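PDB 2QEC: histone acetyltransferase HPA2 and related acetyltransferases from Corynebacterium glutamicum ATCC 13032, which probably transfers an acyl group, most likely the acetyl group of acetyl-CoA, to an acceptor substrate, as members of the GNAT family do. Local coordinates for residues P4-A9 / N62-R67; F123-L128 / A158-A163; V22-N27 / T130-S135. The protein carries 1 engineered substitution. One frame throughout, in Å; residues are numbered along the deposited sequence. Where two conformers were deposited one is given.

Contact 1. Residues P4-A9 / N62-R67. With EDO (1,2-ethanediol), chain H; EDO (1,2-ethanediol), chain C.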
ATOM      1  N   PRO A   4      21.033  23.548  -0.640  1.00 61.74           N
ATOM      2  CA  PRO A   4      20.072  24.475  -1.216  1.00 58.36           C
ATOM      3  C   PRO A   4      18.827  24.677  -0.352  1.00 57.27           C
ATOM      4  O   PRO A   4      18.416  23.790   0.411  1.00 61.79           O
ATOM      5  CB  PRO A   4      19.712  23.820  -2.539  1.00 58.14           C
ATOM      6  CG  PRO A   4      20.153  22.421  -2.431  1.00 59.22           C
ATOM      7  CD  PRO A   4      21.318  22.424  -1.541  1.00 59.98           C
ATOM      8  N   THR A   5      18.214  25.837  -0.508  1.00 51.93           N
ATOM      9  CA  THR A   5      17.088  26.200   0.297  0.50 49.31           C
ATOM     10  C   THR A   5      15.802  26.002  -0.529  1.00 46.29           C
ATOM     11  O   THR A   5      15.784  26.276  -1.714  1.00 47.27           O
ATOM     12  CB  THR A   5      17.378  27.579   0.819  0.50 48.45           C
ATOM     13  OG1 THR A   5      18.472  27.440   1.740  0.50 48.47           O
ATOM     14  CG2 THR A   5      16.226  28.197   1.518  0.50 50.19           C
ATOM     15  N   VAL A   6      14.771  25.467   0.110  1.00 43.55           N
ATOM     16  CA  VAL A   6      13.567  25.058  -0.592  1.00 42.06           C
ATOM     17  C   VAL A   6      12.376  25.895  -0.167  1.00 40.47           C
ATOM     18  O   VAL A   6      12.129  26.070   1.010  1.00 40.38           O
ATOM     19  CB  VAL A   6      13.313  23.541  -0.419  1.00 41.20           C
ATOM     20  CG1 VAL A   6      12.033  23.118  -1.182  1.00 39.54           C
ATOM     21  CG2 VAL A   6      14.502  22.723  -0.949  1.00 42.87           C
ATOM     22  N   LEU A   7      11.647  26.419  -1.158  1.00 42.74           N
ATOM     23  CA  LEU A   7      10.433  27.208  -0.984  1.00 39.84           C
ATOM     24  C   LEU A   7       9.421  26.913  -2.099  1.00 40.48           C
ATOM     25  O   LEU A   7       9.776  26.370  -3.174  1.00 38.93           O
ATOM     26  CB  LEU A   7      10.706  28.699  -1.012  1.00 38.24           C
ATOM     27  CG  LEU A   7      11.641  29.275   0.061  1.00 41.91           C
ATOM     28  CD1 LEU A   7      12.068  30.674  -0.300  1.00 40.32           C
ATOM     29  CD2 LEU A   7      10.978  29.303   1.398  1.00 43.04           C
ATOM     30  N   PRO A   8       8.162  27.267  -1.848  1.00 43.05           N
ATOM     31  CA  PRO A   8       7.188  27.177  -2.939  1.00 41.69           C
ATOM     32  C   PRO A   8       7.575  28.084  -4.093  1.00 41.49           C
ATOM     33  O   PRO A   8       8.171  29.163  -3.890  1.00 41.16           O
ATOM     34  CB  PRO A   8       5.870  27.625  -2.265  1.00 43.96           C
ATOM     35  CG  PRO A   8       6.081  27.372  -0.788  1.00 45.11           C
ATOM     36  CD  PRO A   8       7.522  27.720  -0.588  1.00 41.97           C
ATOM     37  N   ALA A   9       7.262  27.620  -5.310  1.00 40.93           N
ATOM     38  CA  ALA A   9       7.480  28.390  -6.525  1.00 40.15           C
ATOM     39  C   ALA A   9       6.494  29.529  -6.598  1.00 41.92           C
ATOM     40  O   ALA A   9       5.407  29.460  -6.039  1.00 40.26           O
ATOM     41  CB  ALA A   9       7.308  27.510  -7.746  1.00 41.15           C
ATOM     42  N   ASN A  62       1.471  21.122  -5.078  1.00 41.98           N
ATOM     43  CA  ASN A  62       2.631  21.906  -4.602  1.00 41.27           C
ATOM     44  C   ASN A  62       3.804  21.791  -5.560  1.00 42.50           C
ATOM     45  O   ASN A  62       4.214  20.701  -5.944  1.00 41.66           O
ATOM     46  CB  ASN A  62       3.091  21.441  -3.204  1.00 44.64           C
ATOM     47  CG  ASN A  62       2.135  21.870  -2.075  1.00 46.60           C
ATOM     48  OD1 ASN A  62       1.192  21.179  -1.789  1.00 47.05           O
ATOM     49  ND2 ASN A  62       2.401  23.047  -1.452  1.00 44.64           N
ATOM     50  N   ILE A  63       4.419  22.941  -5.848  1.00 39.98           N
ATOM     51  CA  ILE A  63       5.636  23.036  -6.610  1.00 40.31           C
ATOM     52  C   ILE A  63       6.686  23.662  -5.712  1.00 38.92           C
ATOM     53  O   ILE A  63       6.507  24.784  -5.226  1.00 38.02           O
ATOM     54  CB  ILE A  63       5.431  23.918  -7.862  1.00 40.14           C
ATOM     55  CG1 ILE A  63       4.247  23.401  -8.689  1.00 42.16           C
ATOM     56  CG2 ILE A  63       6.720  23.993  -8.705  1.00 44.82           C
ATOM     57  CD1 ILE A  63       3.817  24.410  -9.805  1.00 46.48           C
ATOM     58  N   ASP A  64       7.725  22.890  -5.420  1.00 38.92           N
ATOM     59  CA  ASP A  64       8.847  23.357  -4.598  1.00 40.62           C
ATOM     60  C   ASP A  64      10.040  23.619  -5.500  1.00 39.28           C
ATOM     61  O   ASP A  64      10.287  22.874  -6.458  1.00 39.73           O
ATOM     62  CB  ASP A  64       9.202  22.308  -3.551  1.00 41.43           C
ATOM     63  CG  ASP A  64       8.118  22.112  -2.510  1.00 42.54           C
ATOM     64  OD1 ASP A  64       7.269  23.030  -2.304  1.00 48.19           O
ATOM     65  OD2 ASP A  64       8.179  21.052  -1.840  1.00 47.39           O
ATOM     66  N   VAL A  65      10.795  24.677  -5.211  1.00 41.96           N
ATOM     67  CA  VAL A  65      12.051  24.891  -5.873  1.00 40.14           C
ATOM     68  C   VAL A  65      13.176  24.970  -4.857  1.00 40.34           C
ATOM     69  O   VAL A  65      12.994  25.495  -3.763  1.00 41.09           O
ATOM     70  CB  VAL A  65      12.115  26.218  -6.711  1.00 41.45           C
ATOM     71  CG1 VAL A  65      11.240  26.111  -7.907  1.00 46.09           C
ATOM     72  CG2 VAL A  65      11.732  27.446  -5.898  1.00 39.44           C
ATOM     73  N   ALA A  66      14.349  24.512  -5.291  1.00 41.93           N
ATOM     74  CA  ALA A  66      15.610  24.635  -4.570  1.00 37.69           C
ATOM     75  C   ALA A  66      16.463  25.648  -5.306  1.00 36.44           C
ATOM     76  O   ALA A  66      16.566  25.561  -6.519  1.00 37.65           O
ATOM     77  CB  ALA A  66      16.309  23.301  -4.587  1.00 39.71           C
ATOM     78  N   ARG A  67      17.106  26.550  -4.578  1.00 36.91           N
ATOM     79  CA  ARG A  67      17.964  27.535  -5.150  1.00 38.32           C
ATOM     80  C   ARG A  67      19.326  27.367  -4.537  1.00 42.46           C
ATOM     81  O   ARG A  67      19.440  27.015  -3.344  1.00 45.05           O
ATOM     82  CB  ARG A  67      17.427  28.947  -4.882  1.00 39.42           C
ATOM     83  CG  ARG A  67      16.048  29.247  -5.560  1.00 37.24           C
ATOM     84  CD  ARG A  67      15.632  30.686  -5.294  1.00 39.75           C
ATOM     85  NE  ARG A  67      14.450  31.077  -6.072  1.00 35.53           N
ATOM     86  CZ  ARG A  67      13.193  30.968  -5.651  1.00 43.11           C
ATOM     87  NH1 ARG A  67      12.904  30.500  -4.439  1.00 40.71           N
ATOM     88  NH2 ARG A  67      12.211  31.345  -6.455  1.00 37.40           N
TER
HETATM   89  C1  EDO H 210       4.679  24.567  -3.160  1.00 29.22           C
HETATM   90  O1  EDO H 210       4.892  24.207  -1.829  1.00 39.19           O
HETATM   91  C2  EDO H 210       3.353  25.223  -3.471  1.00 46.43           C
HETATM   92  O2  EDO H 210       3.267  25.397  -4.884  1.00 32.57           O
HETATM   93  C1  EDO C 205       2.983  27.122  -7.359  1.00 57.11           C
HETATM   94  O1  EDO C 205       3.743  27.414  -6.174  1.00 53.89           O
HETATM   95  C2  EDO C 205       1.551  27.640  -7.202  1.00 61.22           C
HETATM   96  O2  EDO C 205       1.356  28.800  -8.015  1.00 67.42           O
HETATM   97  O   HOH W   1      14.140  28.532  -2.698  1.00 34.97           O
HETATM   98  O   HOH W   2      20.106  28.685  -0.861  1.00 37.41           O
HETATM   99  O   HOH W   3       9.986  30.872  -4.406  1.00 30.41           O
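The carbonyl oxygen of T5 is gripped from several sides. R67 N donates to it at 3.2 Å, a water adds a second hydrogen bond at 3.0 Å, and the CA-H of A66 leans in as well. That same water accepts from R67 NH1, so R67 holds T5 directly through its amide and, by way of the water, through its guanidinium. Beyond CB the arginine arm runs out nearly straight until chi4 (91°) turns the guanidinium across it. One face then lies over V65 CG2, which sits 3.4 Å from the plane and offset toward the rim. A second water, in plane at the edge, joins NH1 to P8 O, and NH2 is taken by D13 in a salt bridge. The R67-T5 backbone bond belongs to the antiparallel pairing of strand 5-8, the outermost strand of the GNAT sheet on this side, with strand 61-67. Its tightest link is V65 N to L7 O, 2.8 Å and almost straight at 173°. On the opposite sheet face from V65 and R67, V6 sets CG1 anti to its backbone N (chi1 -180°) and lays it across D64 CB at 3.8 Å, while CG2 reaches A66 CB. A145 and H149 of helix 142-154 cover V6. Just past the strand, A9 points its CB toward the partner strand, 3.7 Å from I63 CG2 and packed on I17 of helix 14-25. D64 OD1 accepts from a hydroxyl of an ethanediol, probably from the crystallisation liquor, to which N62 ND2 also donates, and R153 salt-bridges the same carboxylate oxygen.

Contact 2. Residues F123-L128 / A158-A163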
ATOM      1  N   PHE A 123      -6.059   4.982  -0.309  1.00 35.36           N
ATOM      2  CA  PHE A 123      -6.085   5.647   0.983  1.00 39.44           C
ATOM      3  C   PHE A 123      -5.442   7.001   0.744  1.00 40.30           C
ATOM      4  O   PHE A 123      -4.621   7.124  -0.154  1.00 41.05           O
ATOM      5  CB  PHE A 123      -5.249   4.863   1.991  1.00 35.14           C
ATOM      6  CG  PHE A 123      -5.735   3.460   2.191  1.00 38.97           C
ATOM      7  CD1 PHE A 123      -6.789   3.222   3.030  1.00 40.05           C
ATOM      8  CD2 PHE A 123      -5.176   2.395   1.485  1.00 43.65           C
ATOM      9  CE1 PHE A 123      -7.285   1.921   3.202  1.00 36.63           C
ATOM     10  CE2 PHE A 123      -5.645   1.122   1.642  1.00 40.84           C
ATOM     11  CZ  PHE A 123      -6.699   0.886   2.523  1.00 36.90           C
ATOM     12  N   PRO A 124      -5.818   8.022   1.537  1.00 41.86           N
ATOM     13  CA  PRO A 124      -5.293   9.378   1.275  1.00 41.36           C
ATOM     14  C   PRO A 124      -3.798   9.444   1.404  1.00 37.11           C
ATOM     15  O   PRO A 124      -3.204   8.821   2.302  1.00 37.58           O
ATOM     16  CB  PRO A 124      -5.975  10.244   2.347  1.00 45.20           C
ATOM     17  CG  PRO A 124      -7.165   9.419   2.810  1.00 46.72           C
ATOM     18  CD  PRO A 124      -6.764   7.990   2.670  1.00 46.23           C
ATOM     19  N   HIS A 125      -3.162  10.154   0.472  1.00 37.76           N
ATOM     20  CA  HIS A 125      -1.741  10.255   0.490  1.00 38.23           C
ATOM     21  C   HIS A 125      -1.282  11.430  -0.323  1.00 36.98           C
ATOM     22  O   HIS A 125      -1.963  11.842  -1.272  1.00 38.29           O
ATOM     23  CB  HIS A 125      -1.085   8.979  -0.101  1.00 38.69           C
ATOM     24  CG  HIS A 125      -1.474   8.686  -1.523  1.00 36.31           C
ATOM     25  ND1 HIS A 125      -2.610   7.969  -1.833  1.00 36.67           N
ATOM     26  CD2 HIS A 125      -0.882   8.988  -2.708  1.00 36.80           C
ATOM     27  CE1 HIS A 125      -2.710   7.865  -3.151  1.00 39.48           C
ATOM     28  NE2 HIS A 125      -1.668   8.463  -3.706  1.00 38.00           N
ATOM     29  N   TRP A 126      -0.081  11.916  -0.005  1.00 38.16           N
ATOM     30  CA  TRP A 126       0.663  12.797  -0.913  1.00 37.08           C
ATOM     31  C   TRP A 126       1.307  11.965  -2.025  1.00 40.67           C
ATOM     32  O   TRP A 126       1.616  10.818  -1.822  1.00 41.22           O
ATOM     33  CB  TRP A 126       1.779  13.525  -0.177  1.00 41.98           C
ATOM     34  CG  TRP A 126       1.300  14.513   0.829  1.00 39.13           C
ATOM     35  CD1 TRP A 126       0.762  14.251   2.069  1.00 39.49           C
ATOM     36  CD2 TRP A 126       1.247  15.905   0.653  1.00 33.20           C
ATOM     37  NE1 TRP A 126       0.408  15.430   2.685  1.00 40.82           N
ATOM     38  CE2 TRP A 126       0.728  16.463   1.835  1.00 35.14           C
ATOM     39  CE3 TRP A 126       1.669  16.779  -0.397  1.00 38.42           C
ATOM     40  CZ2 TRP A 126       0.584  17.835   2.000  1.00 41.49           C
ATOM     41  CZ3 TRP A 126       1.506  18.120  -0.225  1.00 41.74           C
ATOM     42  CH2 TRP A 126       0.987  18.640   0.963  1.00 38.77           C
ATOM     43  N   TYR A 127       1.490  12.545  -3.208  1.00 37.74           N
ATOM     44  CA  TYR A 127       2.206  11.865  -4.293  1.00 35.24           C
ATOM     45  C   TYR A 127       3.346  12.742  -4.715  1.00 39.17           C
ATOM     46  O   TYR A 127       3.089  13.838  -5.108  1.00 36.72           O
ATOM     47  CB  TYR A 127       1.274  11.666  -5.489  1.00 35.08           C
ATOM     48  CG  TYR A 127       1.857  11.119  -6.786  1.00 31.46           C
ATOM     49  CD1 TYR A 127       2.833  10.132  -6.792  1.00 40.73           C
ATOM     50  CD2 TYR A 127       1.410  11.596  -8.023  1.00 41.71           C
ATOM     51  CE1 TYR A 127       3.346   9.643  -7.955  1.00 38.14           C
ATOM     52  CE2 TYR A 127       1.911  11.102  -9.186  1.00 37.08           C
ATOM     53  CZ  TYR A 127       2.863  10.116  -9.152  1.00 36.25           C
ATOM     54  OH  TYR A 127       3.384   9.633 -10.318  1.00 40.01           O
ATOM     55  N   LEU A 128       4.561  12.215  -4.659  1.00 40.29           N
ATOM     56  CA  LEU A 128       5.721  12.849  -5.257  1.00 40.13           C
ATOM     57  C   LEU A 128       5.830  12.377  -6.684  1.00 38.74           C
ATOM     58  O   LEU A 128       6.242  11.234  -6.923  1.00 39.64           O
ATOM     59  CB  LEU A 128       6.977  12.502  -4.467  1.00 41.02           C
ATOM     60  CG  LEU A 128       8.255  13.072  -5.098  1.00 41.69           C
ATOM     61  CD1 LEU A 128       8.132  14.579  -5.290  1.00 42.87           C
ATOM     62  CD2 LEU A 128       9.435  12.679  -4.245  1.00 42.31           C
ATOM     63  N   ALA A 158       0.556  10.171   4.803  1.00 40.17           N
ATOM     64  CA  ALA A 158       1.220   9.206   3.928  1.00 37.84           C
ATOM     65  C   ALA A 158       1.742   9.843   2.628  1.00 40.75           C
ATOM     66  O   ALA A 158       1.226  10.841   2.154  1.00 40.50           O
ATOM     67  CB  ALA A 158       0.256   8.099   3.607  1.00 40.72           C
ATOM     68  N   ILE A 159       2.765   9.216   2.064  1.00 40.91           N
ATOM     69  CA  ILE A 159       3.326   9.604   0.790  1.00 39.10           C
ATOM     70  C   ILE A 159       3.508   8.340  -0.090  1.00 41.24           C
ATOM     71  O   ILE A 159       4.039   7.342   0.367  1.00 39.27           O
ATOM     72  CB  ILE A 159       4.683  10.267   0.970  1.00 37.83           C
ATOM     73  CG1 ILE A 159       4.620  11.346   2.060  1.00 40.17           C
ATOM     74  CG2 ILE A 159       5.143  10.878  -0.380  1.00 39.58           C
ATOM     75  CD1 ILE A 159       5.973  12.111   2.287  1.00 39.37           C
ATOM     76  N   TYR A 160       3.086   8.440  -1.354  1.00 37.56           N
ATOM     77  CA  TYR A 160       3.368   7.467  -2.428  1.00 38.22           C
ATOM     78  C   TYR A 160       4.378   8.045  -3.440  1.00 40.68           C
ATOM     79  O   TYR A 160       4.347   9.225  -3.734  1.00 38.27           O
ATOM     80  CB  TYR A 160       2.027   7.113  -3.128  1.00 40.03           C
ATOM     81  CG  TYR A 160       2.115   6.162  -4.311  1.00 37.96           C
ATOM     82  CD1 TYR A 160       2.195   4.814  -4.133  1.00 37.10           C
ATOM     83  CD2 TYR A 160       2.176   6.650  -5.620  1.00 37.03           C
ATOM     84  CE1 TYR A 160       2.298   3.928  -5.232  1.00 34.24           C
ATOM     85  CE2 TYR A 160       2.294   5.788  -6.717  1.00 37.70           C
ATOM     86  CZ  TYR A 160       2.326   4.404  -6.496  1.00 38.30           C
ATOM     87  OH  TYR A 160       2.430   3.518  -7.552  1.00 36.96           O
ATOM     88  N   LEU A 161       5.293   7.210  -3.925  1.00 39.58           N
ATOM     89  CA  LEU A 161       6.123   7.512  -5.041  1.00 40.29           C
ATOM     90  C   LEU A 161       6.473   6.220  -5.789  1.00 38.93           C
ATOM     91  O   LEU A 161       6.211   5.111  -5.343  1.00 36.76           O
ATOM     92  CB  LEU A 161       7.399   8.275  -4.606  1.00 40.41           C
ATOM     93  CG  LEU A 161       8.330   7.602  -3.580  1.00 38.18           C
ATOM     94  CD1 LEU A 161       9.205   6.513  -4.220  1.00 41.76           C
ATOM     95  CD2 LEU A 161       9.210   8.624  -2.947  1.00 39.62           C
ATOM     96  N   GLU A 162       7.057   6.379  -6.966  1.00 35.52           N
ATOM     97  CA  GLU A 162       7.520   5.264  -7.788  1.00 34.92           C
ATOM     98  C   GLU A 162       8.968   5.457  -8.082  1.00 41.94           C
ATOM     99  O   GLU A 162       9.315   6.392  -8.802  1.00 39.43           O
ATOM    100  CB  GLU A 162       6.696   5.230  -9.055  1.00 34.90           C
ATOM    101  CG  GLU A 162       5.284   4.693  -8.758  1.00 39.09           C
ATOM    102  CD  GLU A 162       4.242   5.048  -9.813  1.00 49.69           C
ATOM    103  OE1 GLU A 162       4.611   5.700 -10.791  1.00 50.79           O
ATOM    104  OE2 GLU A 162       3.061   4.623  -9.680  1.00 47.02           O
ATOM    105  N   ALA A 163       9.831   4.628  -7.499  1.00 43.21           N
ATOM    106  CA  ALA A 163      11.287   4.835  -7.629  1.00 43.45           C
ATOM    107  C   ALA A 163      11.796   4.172  -8.908  1.00 44.00           C
ATOM    108  O   ALA A 163      11.413   3.051  -9.243  1.00 44.45           O
ATOM    109  CB  ALA A 163      12.022   4.301  -6.390  1.00 43.22           C
TER
HETATM  110  O   HOH W   4      -2.239  10.543   4.282  1.00 42.50           O
HETATM  111  O   HOH W   5       1.092   7.331 -10.627  1.00 46.75           O
HETATM  112  O   HOH W   6       7.180   8.991  -8.018  1.00 29.77           O
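Y127 and Y160 both swing CG anti to the backbone N (chi1 173° and 177°), which lays the two rings side by side and pointing the same way, with planes 42° apart. Y127 CD1 comes to the rim of the Y160 ring, 3.7 Å from CD2, and also passes close to Y160 O, which lies in the plane of the Y127 ring. At its polar end Y160 OH donates to E162 OE2 over a very short 2.5 Å, which fixes the ring. H125 runs alongside Y160 with the same heading, its ring plane oblique to the tyrosine's and its CD2 3.5 Å from Y160 CB. The imidazole is kept from rotating by ND1, which donates in the ring plane to F123 O at 2.8 Å, and by NE2, which pairs with H120, whose ring meets all three. On the opposite sheet face W126 turns its indole the other way, so that CD1 brings the ring edge to A158 O; its NE1 goes to E157. The indole packs on helix 142-154, the connection of the beta-alpha-beta crossover that makes strands 126-133 and 159-163 parallel neighbours. Between them run W126 N to A158 O, Y160 N to W126 O and L128 N to Y160 O, the last already longer at 3.1 Å. These three amide bonds lie between two water bridges, P124 O to A158 N and L128 O to E162 N. The second replaces a direct bond where the strands part, consistent with the splay that in GNAT enzymes admits acetyl-CoA.

Contact 3. Residues V22-N27 / T130-S135. With EDO (1,2-ethanediol), chain D; EDO (1,2-ethanediol), chain G.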
ATOM      1  N   VAL A  22      12.791  19.695 -18.254  1.00 44.48           N
ATOM      2  CA  VAL A  22      13.164  19.252 -19.591  1.00 44.15           C
ATOM      3  C   VAL A  22      14.616  18.760 -19.605  1.00 47.03           C
ATOM      4  O   VAL A  22      14.909  17.716 -20.185  1.00 47.21           O
ATOM      5  CB  VAL A  22      12.961  20.383 -20.619  1.00 44.76           C
ATOM      6  CG1 VAL A  22      13.567  20.004 -21.970  1.00 44.92           C
ATOM      7  CG2 VAL A  22      11.468  20.714 -20.762  1.00 41.88           C
ATOM      8  N   GLU A  23      15.525  19.521 -18.997  1.00 44.10           N
ATOM      9  CA  GLU A  23      16.929  19.140 -18.964  1.00 44.13           C
ATOM     10  C   GLU A  23      17.044  17.838 -18.228  1.00 47.40           C
ATOM     11  O   GLU A  23      17.739  16.951 -18.670  1.00 49.58           O
ATOM     12  CB  GLU A  23      17.788  20.216 -18.298  1.00 46.51           C
ATOM     13  CG  GLU A  23      19.276  19.903 -18.325  1.00 51.12           C
ATOM     14  CD  GLU A  23      20.069  20.742 -17.358  1.00 62.88           C
ATOM     15  OE1 GLU A  23      20.017  20.440 -16.155  1.00 63.11           O
ATOM     16  OE2 GLU A  23      20.764  21.681 -17.793  1.00 64.65           O
ATOM     17  N   ALA A  24      16.336  17.693 -17.116  1.00 45.54           N
ATOM     18  CA  ALA A  24      16.459  16.490 -16.335  1.00 45.79           C
ATOM     19  C   ALA A  24      15.902  15.280 -17.118  1.00 46.93           C
ATOM     20  O   ALA A  24      16.465  14.200 -17.087  1.00 48.51           O
ATOM     21  CB  ALA A  24      15.751  16.643 -14.999  1.00 45.88           C
ATOM     22  N   PHE A  25      14.801  15.462 -17.834  1.00 46.44           N
ATOM     23  CA  PHE A  25      14.054  14.301 -18.326  1.00 44.82           C
ATOM     24  C   PHE A  25      14.103  14.123 -19.846  1.00 43.88           C
ATOM     25  O   PHE A  25      13.424  13.261 -20.368  1.00 45.79           O
ATOM     26  CB  PHE A  25      12.626  14.356 -17.793  1.00 42.24           C
ATOM     27  CG  PHE A  25      12.546  14.235 -16.286  1.00 50.47           C
ATOM     28  CD1 PHE A  25      13.134  13.152 -15.626  1.00 53.47           C
ATOM     29  CD2 PHE A  25      11.916  15.204 -15.527  1.00 44.46           C
ATOM     30  CE1 PHE A  25      13.097  13.059 -14.251  1.00 58.19           C
ATOM     31  CE2 PHE A  25      11.880  15.113 -14.152  1.00 46.48           C
ATOM     32  CZ  PHE A  25      12.461  14.052 -13.507  1.00 49.28           C
ATOM     33  N   ALA A  26      14.912  14.923 -20.538  1.00 45.26           N
ATOM     34  CA  ALA A  26      14.966  14.907 -21.983  1.00 46.44           C
ATOM     35  C   ALA A  26      15.271  13.524 -22.538  1.00 49.03           C
ATOM     36  O   ALA A  26      14.835  13.193 -23.639  1.00 48.72           O
ATOM     37  CB  ALA A  26      15.998  15.908 -22.492  1.00 48.35           C
ATOM     38  N   ASN A  27      16.030  12.720 -21.796  1.00 49.10           N
ATOM     39  CA  ASN A  27      16.422  11.398 -22.283  1.00 53.03           C
ATOM     40  C   ASN A  27      15.966  10.292 -21.395  1.00 52.99           C
ATOM     41  O   ASN A  27      16.456   9.187 -21.522  1.00 54.18           O
ATOM     42  CB  ASN A  27      17.936  11.307 -22.467  1.00 54.99           C
ATOM     43  CG  ASN A  27      18.421  12.217 -23.556  1.00 61.00           C
ATOM     44  OD1 ASN A  27      19.073  13.227 -23.293  1.00 72.69           O
ATOM     45  ND2 ASN A  27      18.062  11.895 -24.800  1.00 70.66           N
ATOM     46  N   THR A 130       7.462  14.063  -9.424  1.00 42.83           N
ATOM     47  CA  THR A 130       8.754  14.161  -9.996  1.00 44.88           C
ATOM     48  C   THR A 130       9.661  15.046  -9.131  1.00 45.61           C
ATOM     49  O   THR A 130       9.193  16.005  -8.477  1.00 39.22           O
ATOM     50  CB  THR A 130       8.624  14.651 -11.457  1.00 49.23           C
ATOM     51  OG1 THR A 130       9.798  14.310 -12.182  1.00 61.88           O
ATOM     52  CG2 THR A 130       8.356  16.128 -11.519  1.00 44.18           C
ATOM     53  N   VAL A 131      10.942  14.690  -9.132  1.00 45.56           N
ATOM     54  CA  VAL A 131      12.010  15.497  -8.539  1.00 45.00           C
ATOM     55  C   VAL A 131      13.126  15.586  -9.545  1.00 44.02           C
ATOM     56  O   VAL A 131      13.595  14.586 -10.078  1.00 39.75           O
ATOM     57  CB  VAL A 131      12.437  14.944  -7.116  1.00 49.35           C
ATOM     58  CG1 VAL A 131      12.796  13.495  -7.177  1.00 57.61           C
ATOM     59  CG2 VAL A 131      13.627  15.732  -6.541  1.00 55.17           C
ATOM     60  N   ALA A 132      13.523  16.814  -9.896  1.00 37.62           N
ATOM     61  CA  ALA A 132      14.498  17.029 -10.890  1.00 38.81           C
ATOM     62  C   ALA A 132      15.540  17.991 -10.382  1.00 39.86           C
ATOM     63  O   ALA A 132      15.205  18.951  -9.677  1.00 38.04           O
ATOM     64  CB  ALA A 132      13.821  17.611 -12.131  1.00 40.92           C
ATOM     65  N   THR A 133      16.781  17.715 -10.756  1.00 38.61           N
ATOM     66  CA  THR A 133      17.975  18.480 -10.386  1.00 40.36           C
ATOM     67  C   THR A 133      18.632  18.952 -11.657  1.00 43.01           C
ATOM     68  O   THR A 133      18.772  18.168 -12.599  1.00 43.79           O
ATOM     69  CB  THR A 133      18.994  17.563  -9.644  1.00 41.49           C
ATOM     70  OG1 THR A 133      18.404  17.128  -8.411  1.00 44.49           O
ATOM     71  CG2 THR A 133      20.308  18.264  -9.327  1.00 44.99           C
ATOM     72  N   SER A 134      19.091  20.199 -11.686  1.00 43.74           N
ATOM     73  CA  SER A 134      19.870  20.686 -12.829  1.00 43.18           C
ATOM     74  C   SER A 134      21.181  19.905 -12.968  1.00 43.08           C
ATOM     75  O   SER A 134      21.778  19.498 -11.972  1.00 40.36           O
ATOM     76  CB  SER A 134      20.221  22.187 -12.713  1.00 45.93           C
ATOM     77  OG  SER A 134      19.052  22.926 -12.640  1.00 51.77           O
ATOM     78  N   SER A 135      21.639  19.731 -14.205  1.00 46.32           N
ATOM     79  CA  SER A 135      22.866  18.985 -14.470  1.00 51.02           C
ATOM     80  C   SER A 135      24.032  19.650 -13.755  1.00 52.10           C
ATOM     81  O   SER A 135      24.849  18.984 -13.091  1.00 51.90           O
ATOM     82  CB  SER A 135      23.160  18.943 -15.984  1.00 53.37           C
ATOM     83  OG  SER A 135      22.008  18.503 -16.700  1.00 52.79           O
TER
HETATM   84  C1  EDO D 206      10.696  10.447  -7.492  1.00 61.45           C
HETATM   85  O1  EDO D 206      10.180   9.127  -7.651  1.00 58.17           O
HETATM   86  C2  EDO D 206      10.129  11.368  -8.572  1.00 60.46           C
HETATM   87  O2  EDO D 206      11.110  11.700  -9.590  1.00 59.81           O
HETATM   88  C1  EDO G 209      16.904  13.435  -6.565  1.00 69.96           C
HETATM   89  O1  EDO G 209      16.319  12.337  -5.829  1.00 74.78           O
HETATM   90  C2  EDO G 209      16.709  13.353  -8.089  1.00 73.69           C
HETATM   91  O2  EDO G 209      16.984  14.614  -8.749  1.00 59.81           O
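The side chains of F25, on helix 14-25, and T130, on strand 126-133, run antiparallel alongside one another, so that the threonine hydroxyl meets the far end of the ring rather than its root. OG1 lies 3.0 Å from both CE2 and CZ, approaching obliquely. The ring reaches toward the strand, while A24 CB sits 4.1 Å above the centre of one of its faces. A24 and A132 fill the space beside it: both methyls point across the contact and meet at 3.6 Å, and A132 CB also touches F25 CE2. F31 and F49 pack round the phenylalanine as well. Next to A24, on its N-terminal side, E23 sends CG anti to its backbone N (chi1 -176°) and carries its carboxylate alongside the end of the strand. There OE1 takes S135 N at 2.6 Å, on the syn side but 33° out of the carboxylate plane, and a weak bond from S135 OG. V131 and T133 point away from the helix, and ethanediol molecules bind V131 N, weakly, and T133 OG1. Acetyl-CoA typically runs along this strand in GNAT proteins, and the chain continues into a sequence that matches R-x-x-G-x-G, the family signature, which probably binds its pyrophosphate. The two bonds to E23 OE1 tie the turn at S135 to the helix; with both donors on one oxygen, they would probably also favour negative charge there.

How the contacts relate
All three contacts share the central sheet but sample it differently. Contact 1 is an edge pairing, partly buried, with arginine and waters on the face of V65 and R67; contact 2 is the more fully buried, between two inner parallel strands, and is dominated by aromatic rings; contact 3, also partly buried, sets a helix against one face of the sheet with small methyls and one carboxylate instead of strand-to-strand bonds. Contacts 2 and 3 divide strand 126-133, the first using its beginning and the second its end, on opposite sides of the chain's centre. Contacts 1 and 2 touch where N62 OD1 meets W126 CZ3, whereas helix 14-25, following strand 5-8, carries the chain from contact 1 to contact 3.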